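Local coordinates for protein alpha-tubulin N-acetyltransferase (Danio rerio, PDB 4H6U) that catalyses transfer of an acetyl group from acetyl coenzyme A to alpha-tubulin, as a member of the GNAT acetyltransferase superfamily, at residues L117-F122 against P159-F164; E136-M141 against K167-R172. The protein carries 1 engineered substitution. All coordinates share one frame; numbering follows the deposited sequence.

Contact 1: L117-F122 against P159-F164; sequences LCVLAF and PKFLSF. Engineered in segment 117-122: Ala121 (natural residue Asp). With ACO (acetyl coenzyme *a), chain C.
In this GNAT acetyltransferase fold the acetyl coenzyme A site lies where a central sheet strand, 117-122, meets helix 159-164, and the two are joined there by an aromatic cluster of Phe122, Phe161 and Phe164. The short strand and helix segments run at 109° to each other, their axes 10.6 Å apart at the closest. Phe122 presents its ring edge to both helix rings at once, making two steep T-shaped stacks. Its CD2 stands over the face of Phe161, 3.4 Å from Phe161 CE1, with the planes at 72°. Next to it, CE2 of Phe122 reaches the face of Phe164, 3.7 Å from Phe164 CE1; each atom sits toward the rim of the face it meets. With CG anti to the backbone N (chi1 -164°), the Phe122 ring is carried off the strand toward Phe161 and Phe164, three residues apart on the helix. Val119, just before the classic beta bulge at Leu120 and Ala121, adds its CG1 methyl against Phe161 CE2. The cofactor finishes the packing: methyl CEP of its pantetheine arm sits over the centre of one Phe122 face, while the acetyl methyl CH3 lies at the edge of the Phe161 ring, 3.7 Å from Phe161 CD2. Ala121, engineered in place of the natural aspartate, points away from the helix, yet its CA comes 3.1 Å from the acetyl oxygen O. On the helix's cofactor side, Ser163 OG makes a hydrogen bond of 3.0 Å with the ribose hydroxyl O2B.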
loop_
_atom_site.group_PDB
_atom_site.type_symbol
_atom_site.label_atom_id
_atom_site.label_comp_id
_atom_site.label_asym_id
_atom_site.label_seq_id
_atom_site.Cartn_x
_atom_site.Cartn_y
_atom_site.Cartn_z
ATOM N N LEU A 117 -11.369 -2.772 -11.520
ATOM C CA LEU A 117 -10.001 -2.549 -11.125
ATOM C C LEU A 117 -9.656 -1.090 -11.393
ATOM O O LEU A 117 -9.988 -0.566 -12.456
ATOM C CB LEU A 117 -9.063 -3.458 -11.931
ATOM C CG LEU A 117 -7.631 -3.461 -11.415
ATOM C CD1 LEU A 117 -7.614 -4.213 -10.101
ATOM C CD2 LEU A 117 -6.704 -4.114 -12.411
ATOM N N CYS A 118 -9.049 -0.416 -10.425
ATOM C CA CYS A 118 -8.738 1.004 -10.598
ATOM C C CYS A 118 -7.260 1.226 -10.550
ATOM O O CYS A 118 -6.537 0.552 -9.806
ATOM C CB CYS A 118 -9.370 1.837 -9.490
ATOM S SG CYS A 118 -11.107 1.641 -9.346
ATOM N N VAL A 119 -6.817 2.223 -11.296
ATOM C CA VAL A 119 -5.465 2.725 -11.113
ATOM C C VAL A 119 -5.498 3.780 -10.027
ATOM O O VAL A 119 -6.298 4.711 -10.106
ATOM C CB VAL A 119 -4.863 3.321 -12.394
ATOM C CG1 VAL A 119 -3.448 3.841 -12.100
ATOM C CG2 VAL A 119 -4.858 2.286 -13.492
ATOM N N LEU A 120 -4.680 3.589 -8.994
ATOM C CA LEU A 120 -4.643 4.469 -7.814
ATOM C C LEU A 120 -3.405 5.368 -7.783
ATOM O O LEU A 120 -3.428 6.437 -7.200
ATOM C CB LEU A 120 -4.732 3.612 -6.539
ATOM C CG LEU A 120 -5.971 2.699 -6.510
ATOM C CD1 LEU A 120 -5.997 1.714 -5.364
ATOM C CD2 LEU A 120 -7.200 3.538 -6.474
ATOM N N ALA A 121 -2.284 4.888 -8.318
ATOM C CA ALA A 121 -1.056 5.692 -8.357
ATOM C C ALA A 121 -0.177 5.194 -9.488
ATOM O O ALA A 121 -0.105 3.982 -9.752
ATOM C CB ALA A 121 -0.316 5.623 -7.030
ATOM N N PHE A 122 0.462 6.134 -10.165
ATOM C CA PHE A 122 1.275 5.830 -11.334
ATOM C C PHE A 122 2.367 6.917 -11.465
ATOM O O PHE A 122 2.059 8.103 -11.502
ATOM C CB PHE A 122 0.397 5.800 -12.575
ATOM C CG PHE A 122 1.040 5.136 -13.755
ATOM C CD1 PHE A 122 2.122 4.278 -13.598
ATOM C CD2 PHE A 122 0.567 5.371 -15.022
ATOM C CE1 PHE A 122 2.707 3.669 -14.687
ATOM C CE2 PHE A 122 1.155 4.779 -16.121
ATOM C CZ PHE A 122 2.214 3.912 -15.948
ATOM N N PRO A 159 -2.606 15.124 -15.511
ATOM C CA PRO A 159 -2.612 15.452 -16.950
ATOM C C PRO A 159 -1.696 14.561 -17.763
ATOM O O PRO A 159 -2.135 14.077 -18.796
ATOM C CB PRO A 159 -2.152 16.903 -16.981
ATOM C CG PRO A 159 -2.621 17.469 -15.589
ATOM C CD PRO A 159 -2.438 16.301 -14.640
ATOM N N LYS A 160 -0.478 14.318 -17.306
ATOM C CA LYS A 160 0.450 13.456 -18.034
ATOM C C LYS A 160 -0.098 12.027 -18.155
ATOM O O LYS A 160 0.191 11.332 -19.117
ATOM C CB LYS A 160 1.838 13.439 -17.374
ATOM C CG LYS A 160 2.575 14.753 -17.486
ATOM C CD LYS A 160 3.975 14.642 -16.933
ATOM C CE LYS A 160 4.674 15.992 -16.876
ATOM N NZ LYS A 160 4.467 16.639 -15.532
ATOM N N PHE A 161 -0.833 11.556 -17.158
ATOM C CA PHE A 161 -1.368 10.206 -17.237
ATOM C C PHE A 161 -2.537 10.149 -18.250
ATOM O O PHE A 161 -2.682 9.177 -18.999
ATOM C CB PHE A 161 -1.812 9.738 -15.845
ATOM C CG PHE A 161 -2.224 8.277 -15.771
ATOM C CD1 PHE A 161 -1.882 7.378 -16.764
ATOM C CD2 PHE A 161 -2.979 7.818 -14.700
ATOM C CE1 PHE A 161 -2.268 6.069 -16.699
ATOM C CE2 PHE A 161 -3.379 6.496 -14.619
ATOM C CZ PHE A 161 -3.020 5.611 -15.629
ATOM N N LEU A 162 -3.323 11.217 -18.308
ATOM C CA LEU A 162 -4.427 11.289 -19.242
ATOM C C LEU A 162 -3.865 11.251 -20.658
ATOM O O LEU A 162 -4.340 10.498 -21.501
ATOM C CB LEU A 162 -5.286 12.554 -19.009
ATOM C CG LEU A 162 -6.222 12.477 -17.812
ATOM C CD1 LEU A 162 -6.892 13.810 -17.538
ATOM C CD2 LEU A 162 -7.268 11.427 -18.049
ATOM N N SER A 163 -2.871 12.103 -20.895
ATOM C CA SER A 163 -2.133 12.162 -22.148
ATOM C C SER A 163 -1.646 10.768 -22.549
ATOM O O SER A 163 -1.796 10.344 -23.715
ATOM C CB SER A 163 -0.939 13.107 -21.993
ATOM O OG SER A 163 -0.171 13.174 -23.172
ATOM N N PHE A 164 -1.067 10.075 -21.561
ATOM C CA PHE A 164 -0.530 8.726 -21.723
ATOM C C PHE A 164 -1.636 7.789 -22.228
ATOM O O PHE A 164 -1.484 7.154 -23.295
ATOM C CB PHE A 164 0.048 8.282 -20.359
ATOM C CG PHE A 164 0.423 6.821 -20.261
ATOM C CD1 PHE A 164 -0.472 5.905 -19.734
ATOM C CD2 PHE A 164 1.704 6.388 -20.610
ATOM C CE1 PHE A 164 -0.147 4.564 -19.610
ATOM C CE2 PHE A 164 2.066 5.042 -20.506
ATOM C CZ PHE A 164 1.131 4.110 -19.993
HETATM N N1A ACO C . 3.739 15.748 -20.990
HETATM C C2A ACO C . 2.728 15.096 -21.666
HETATM N N3A ACO C . 2.571 13.796 -21.801
HETATM C C4A ACO C . 3.581 13.012 -21.226
HETATM C C5A ACO C . 4.688 13.546 -20.535
HETATM C C6A ACO C . 4.722 14.981 -20.436
HETATM N N6A ACO C . 5.700 15.676 -19.803
HETATM N N7A ACO C . 5.503 12.464 -20.088
HETATM C C8A ACO C . 4.890 11.309 -20.542
HETATM N N9A ACO C . 3.717 11.645 -21.248
HETATM C C1B ACO C . 2.723 10.837 -21.914
HETATM C C2B ACO C . 2.543 11.202 -23.379
HETATM O O2B ACO C . 1.338 10.710 -23.897
HETATM C C3B ACO C . 3.732 10.323 -23.960
HETATM O O3B ACO C . 3.617 10.063 -25.232
HETATM P P3B ACO C . 4.544 11.223 -26.314
HETATM O O7A ACO C . 4.189 10.528 -27.593
HETATM O O8A ACO C . 3.794 12.492 -25.988
HETATM O O9A ACO C . 5.945 11.117 -25.803
HETATM C C4B ACO C . 3.612 9.069 -23.140
HETATM O O4B ACO C . 3.097 9.481 -21.836
HETATM C C5B ACO C . 4.983 8.395 -23.059
HETATM O O5B ACO C . 4.919 7.031 -22.877
HETATM P P1A ACO C . 5.910 6.367 -21.714
HETATM O O1A ACO C . 5.613 4.913 -21.789
HETATM O O2A ACO C . 7.309 6.939 -21.828
HETATM O O3A ACO C . 5.251 6.915 -20.288
HETATM P P2A ACO C . 6.129 7.377 -19.075
HETATM O O4A ACO C . 7.077 6.342 -18.572
HETATM O O5A ACO C . 6.528 8.811 -19.080
HETATM O O6A ACO C . 4.906 7.255 -17.717
HETATM C CBP ACO C . 3.427 8.610 -16.469
HETATM C CCP ACO C . 3.707 7.926 -17.803
HETATM C CDP ACO C . 2.115 9.409 -16.492
HETATM C CEP ACO C . 3.406 7.554 -15.320
HETATM C CAP ACO C . 4.645 9.557 -16.225
HETATM O OAP ACO C . 4.803 10.572 -17.194
HETATM C C9P ACO C . 4.731 10.065 -14.755
HETATM O O9P ACO C . 5.123 9.296 -13.909
HETATM N N8P ACO C . 4.385 11.244 -14.185
HETATM C C7P ACO C . 3.873 12.419 -14.704
HETATM C C6P ACO C . 3.202 13.322 -13.555
HETATM C C5P ACO C . 2.378 12.594 -12.421
HETATM O O5P ACO C . 2.325 13.048 -11.266
HETATM N N4P ACO C . 1.668 11.389 -12.741
HETATM C C3P ACO C . 0.799 10.572 -11.789
HETATM C C2P ACO C . -0.467 9.804 -12.363
HETATM S S1P ACO C . -2.261 10.109 -11.648
HETATM C C ACO C . -2.662 8.634 -10.703
HETATM O O ACO C . -1.758 7.988 -10.325
HETATM C CH3 ACO C . -3.930 7.901 -11.075
#

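Contact 2: E136-M141 against K167-R172; sequences ELFDFM and KRYDLR. With ACO (acetyl coenzyme *a), chain C.
Segment 136-141 is regular helix, whereas 167-172 holds the last two residues of another helix, 167-168, and the chain that follows; Tyr169, the first residue to abandon helical backbone angles, has its CA 10.2 Å from that of Asp139. The Tyr169 side chain covers that distance. Phe138 and Tyr169 pass alongside, heading opposite ways, and form a T-shaped stack, the Phe138 edge against the tyrosine face with planes at 72°. CD2 of Phe138 is 3.4 Å from Tyr169 CZ, offset toward the phenol end of the ring. From that end Tyr169 OH donates a 2.8 Å hydrogen bond to Asp139 OD1, which lies at the edge of the tyrosine ring and is met from above its carboxylate plane, 52° out of it. A phenylalanine in place of Tyr169 could keep the stack but would probably leave Asp139 OD1 without this donor and its carboxylate freer to turn. Just before Tyr169, Lys167 NZ donates to phosphate oxygen O8A of acetyl coenzyme A at 2.9 Å, and the guanidinium of Arg168 lays one face over O5B. Tyr169 thus joins the end of helix 159-168 to helix 133-145 through ring stacking and one phenol hydrogen bond, beside two cationic side chains that probably offset the cofactor's phosphate charge.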
loop_
_atom_site.group_PDB
_atom_site.type_symbol
_atom_site.label_atom_id
_atom_site.label_comp_id
_atom_site.label_asym_id
_atom_site.label_seq_id
_atom_site.Cartn_x
_atom_site.Cartn_y
_atom_site.Cartn_z
ATOM N N GLU A 136 5.846 0.080 -20.195
ATOM C CA GLU A 136 6.260 -1.260 -19.788
ATOM C C GLU A 136 5.504 -1.684 -18.514
ATOM O O GLU A 136 5.000 -2.786 -18.455
ATOM C CB GLU A 136 7.788 -1.357 -19.598
ATOM C CG GLU A 136 8.249 -2.791 -19.481
ATOM C CD GLU A 136 9.759 -2.974 -19.399
ATOM O OE1 GLU A 136 10.498 -1.997 -19.151
ATOM O OE2 GLU A 136 10.200 -4.136 -19.505
ATOM N N LEU A 137 5.398 -0.822 -17.508
ATOM C CA LEU A 137 4.658 -1.173 -16.291
ATOM C C LEU A 137 3.185 -1.430 -16.526
ATOM O O LEU A 137 2.613 -2.391 -15.992
ATOM C CB LEU A 137 4.745 -0.060 -15.256
ATOM C CG LEU A 137 5.645 -0.355 -14.079
ATOM C CD1 LEU A 137 5.487 0.724 -13.031
ATOM C CD2 LEU A 137 5.349 -1.736 -13.468
ATOM N N PHE A 138 2.556 -0.501 -17.243
ATOM C CA PHE A 138 1.133 -0.572 -17.490
ATOM C C PHE A 138 0.852 -1.869 -18.276
ATOM O O PHE A 138 0.014 -2.674 -17.887
ATOM C CB PHE A 138 0.679 0.689 -18.240
ATOM C CG PHE A 138 -0.800 0.946 -18.203
ATOM C CD1 PHE A 138 -1.449 1.287 -17.029
ATOM C CD2 PHE A 138 -1.543 0.872 -19.374
ATOM C CE1 PHE A 138 -2.848 1.530 -17.006
ATOM C CE2 PHE A 138 -2.931 1.127 -19.382
ATOM C CZ PHE A 138 -3.578 1.454 -18.176
ATOM N N ASP A 139 1.602 -2.115 -19.329
ATOM C CA ASP A 139 1.436 -3.354 -20.091
ATOM C C ASP A 139 1.605 -4.610 -19.220
ATOM O O ASP A 139 0.809 -5.535 -19.301
ATOM C CB ASP A 139 2.416 -3.421 -21.270
ATOM C CG ASP A 139 2.023 -2.499 -22.423
ATOM O OD1 ASP A 139 0.909 -1.919 -22.396
ATOM O OD2 ASP A 139 2.827 -2.375 -23.384
ATOM N N PHE A 140 2.593 -4.617 -18.332
ATOM C CA PHE A 140 2.765 -5.764 -17.463
ATOM C C PHE A 140 1.522 -5.989 -16.573
ATOM O O PHE A 140 1.039 -7.123 -16.434
ATOM C CB PHE A 140 4.020 -5.608 -16.613
ATOM C CG PHE A 140 4.322 -6.822 -15.774
ATOM C CD1 PHE A 140 5.170 -7.798 -16.237
ATOM C CD2 PHE A 140 3.682 -7.013 -14.550
ATOM C CE1 PHE A 140 5.443 -8.949 -15.481
ATOM C CE2 PHE A 140 3.919 -8.150 -13.780
ATOM C CZ PHE A 140 4.799 -9.136 -14.247
ATOM N N MET A 141 0.980 -4.914 -16.019
ATOM C CA MET A 141 -0.207 -5.010 -15.152
ATOM C C MET A 141 -1.415 -5.529 -15.962
ATOM O O MET A 141 -2.108 -6.448 -15.543
ATOM C CB MET A 141 -0.501 -3.647 -14.508
ATOM C CG MET A 141 -1.744 -3.595 -13.599
ATOM S SD MET A 141 -3.272 -3.238 -14.510
ATOM C CE MET A 141 -2.951 -1.616 -15.134
ATOM N N LYS A 167 -2.970 8.966 -25.869
ATOM C CA LYS A 167 -1.990 8.794 -26.959
ATOM C C LYS A 167 -1.525 7.342 -27.150
ATOM O O LYS A 167 -1.362 6.902 -28.270
ATOM C CB LYS A 167 -0.796 9.705 -26.711
ATOM C CG LYS A 167 -1.178 11.144 -26.824
ATOM C CD LYS A 167 -0.102 12.116 -26.384
ATOM C CE LYS A 167 0.740 12.574 -27.533
ATOM N NZ LYS A 167 1.502 13.789 -27.151
ATOM N N ARG A 168 -1.354 6.584 -26.065
ATOM C CA ARG A 168 -0.792 5.237 -26.184
ATOM C C ARG A 168 -1.837 4.106 -26.164
ATOM O O ARG A 168 -1.577 3.020 -26.698
ATOM C CB ARG A 168 0.268 5.028 -25.105
ATOM C CG ARG A 168 1.465 5.984 -25.238
ATOM C CD ARG A 168 2.459 5.498 -26.336
ATOM N NE ARG A 168 3.485 6.508 -26.591
ATOM C CZ ARG A 168 4.788 6.368 -26.364
ATOM N NH1 ARG A 168 5.277 5.230 -25.881
ATOM N NH2 ARG A 168 5.609 7.389 -26.627
ATOM N N TYR A 169 -3.015 4.365 -25.578
ATOM C CA TYR A 169 -4.069 3.337 -25.457
ATOM C C TYR A 169 -5.397 3.728 -26.136
ATOM O O TYR A 169 -6.390 3.024 -26.004
ATOM C CB TYR A 169 -4.256 2.922 -23.973
ATOM C CG TYR A 169 -2.956 2.336 -23.432
ATOM C CD1 TYR A 169 -2.711 0.975 -23.466
ATOM C CD2 TYR A 169 -1.948 3.158 -22.983
ATOM C CE1 TYR A 169 -1.515 0.454 -23.030
ATOM C CE2 TYR A 169 -0.756 2.652 -22.543
ATOM C CZ TYR A 169 -0.535 1.304 -22.572
ATOM O OH TYR A 169 0.680 0.822 -22.130
ATOM N N ASP A 170 -5.407 4.852 -26.859
ATOM C CA ASP A 170 -6.599 5.328 -27.564
ATOM C C ASP A 170 -7.848 5.501 -26.683
ATOM O O ASP A 170 -8.983 5.325 -27.136
ATOM C CB ASP A 170 -6.904 4.399 -28.721
ATOM C CG ASP A 170 -5.824 4.438 -29.747
ATOM O OD1 ASP A 170 -5.054 5.424 -29.696
ATOM O OD2 ASP A 170 -5.724 3.500 -30.576
ATOM N N LEU A 171 -7.623 5.842 -25.430
ATOM C CA LEU A 171 -8.725 6.105 -24.507
ATOM C C LEU A 171 -9.055 7.598 -24.569
ATOM O O LEU A 171 -8.449 8.396 -23.882
ATOM C CB LEU A 171 -8.362 5.671 -23.083
ATOM C CG LEU A 171 -8.185 4.177 -22.847
ATOM C CD1 LEU A 171 -8.193 3.887 -21.364
ATOM C CD2 LEU A 171 -9.282 3.400 -23.525
ATOM N N ARG A 172 -10.068 7.939 -25.354
ATOM C CA ARG A 172 -10.387 9.323 -25.692
ATOM C C ARG A 172 -11.735 9.804 -25.148
ATOM O O ARG A 172 -11.879 10.965 -24.784
ATOM C CB ARG A 172 -10.388 9.487 -27.209
ATOM C CG ARG A 172 -8.968 9.507 -27.737
ATOM C CD ARG A 172 -8.859 9.486 -29.254
ATOM N NE ARG A 172 -7.444 9.394 -29.604
ATOM C CZ ARG A 172 -6.817 8.285 -29.985
ATOM N NH1 ARG A 172 -7.480 7.138 -30.134
ATOM N NH2 ARG A 172 -5.517 8.342 -30.249
HETATM N N1A ACO C . 3.739 15.748 -20.990
HETATM C C2A ACO C . 2.728 15.096 -21.666
HETATM N N3A ACO C . 2.571 13.796 -21.801
HETATM C C4A ACO C . 3.581 13.012 -21.226
HETATM C C5A ACO C . 4.688 13.546 -20.535
HETATM C C6A ACO C . 4.722 14.981 -20.436
HETATM N N6A ACO C . 5.700 15.676 -19.803
HETATM N N7A ACO C . 5.503 12.464 -20.088
HETATM C C8A ACO C . 4.890 11.309 -20.542
HETATM N N9A ACO C . 3.717 11.645 -21.248
HETATM C C1B ACO C . 2.723 10.837 -21.914
HETATM C C2B ACO C . 2.543 11.202 -23.379
HETATM O O2B ACO C . 1.338 10.710 -23.897
HETATM C C3B ACO C . 3.732 10.323 -23.960
HETATM O O3B ACO C . 3.617 10.063 -25.232
HETATM P P3B ACO C . 4.544 11.223 -26.314
HETATM O O7A ACO C . 4.189 10.528 -27.593
HETATM O O8A ACO C . 3.794 12.492 -25.988
HETATM O O9A ACO C . 5.945 11.117 -25.803
HETATM C C4B ACO C . 3.612 9.069 -23.140
HETATM O O4B ACO C . 3.097 9.481 -21.836
HETATM C C5B ACO C . 4.983 8.395 -23.059
HETATM O O5B ACO C . 4.919 7.031 -22.877
HETATM P P1A ACO C . 5.910 6.367 -21.714
HETATM O O1A ACO C . 5.613 4.913 -21.789
HETATM O O2A ACO C . 7.309 6.939 -21.828
HETATM O O3A ACO C . 5.251 6.915 -20.288
HETATM P P2A ACO C . 6.129 7.377 -19.075
HETATM O O4A ACO C . 7.077 6.342 -18.572
HETATM O O5A ACO C . 6.528 8.811 -19.080
HETATM O O6A ACO C . 4.906 7.255 -17.717
HETATM C CBP ACO C . 3.427 8.610 -16.469
HETATM C CCP ACO C . 3.707 7.926 -17.803
HETATM C CDP ACO C . 2.115 9.409 -16.492
HETATM C CEP ACO C . 3.406 7.554 -15.320
HETATM C CAP ACO C . 4.645 9.557 -16.225
HETATM O OAP ACO C . 4.803 10.572 -17.194
HETATM C C9P ACO C . 4.731 10.065 -14.755
HETATM O O9P ACO C . 5.123 9.296 -13.909
HETATM N N8P ACO C . 4.385 11.244 -14.185
HETATM C C7P ACO C . 3.873 12.419 -14.704
HETATM C C6P ACO C . 3.202 13.322 -13.555
HETATM C C5P ACO C . 2.378 12.594 -12.421
HETATM O O5P ACO C . 2.325 13.048 -11.266
HETATM N N4P ACO C . 1.668 11.389 -12.741
HETATM C C3P ACO C . 0.799 10.572 -11.789
HETATM C C2P ACO C . -0.467 9.804 -12.363
HETATM S S1P ACO C . -2.261 10.109 -11.648
HETATM C C ACO C . -2.662 8.634 -10.703
HETATM O O ACO C . -1.758 7.988 -10.325
HETATM C CH3 ACO C . -3.930 7.901 -11.075
#

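Overall arrangement
Contact 1 and contact 2 have centres about 9 Å apart and share helix 159-168, which gives its first turns to one and its last residues, with the chain beyond, to the other. Along the chain their segments alternate: strand 117-124, then helix 133-145, then the two parts of helix 159-168. Phe164 joins them, its CZ 3.5 Å from Tyr169 CE2 and its ring edge-to-face with Phe138, making one continuous aromatic cluster; Val119 also packs on Phe138. Both contacts touch acetyl coenzyme A, contact 1 along its acetyl, pantetheine and adenosine parts, contact 2 at the 3'-phosphate and the nearby O5B. Strand and two helices together therefore frame the cofactor pocket of a single GNAT domain.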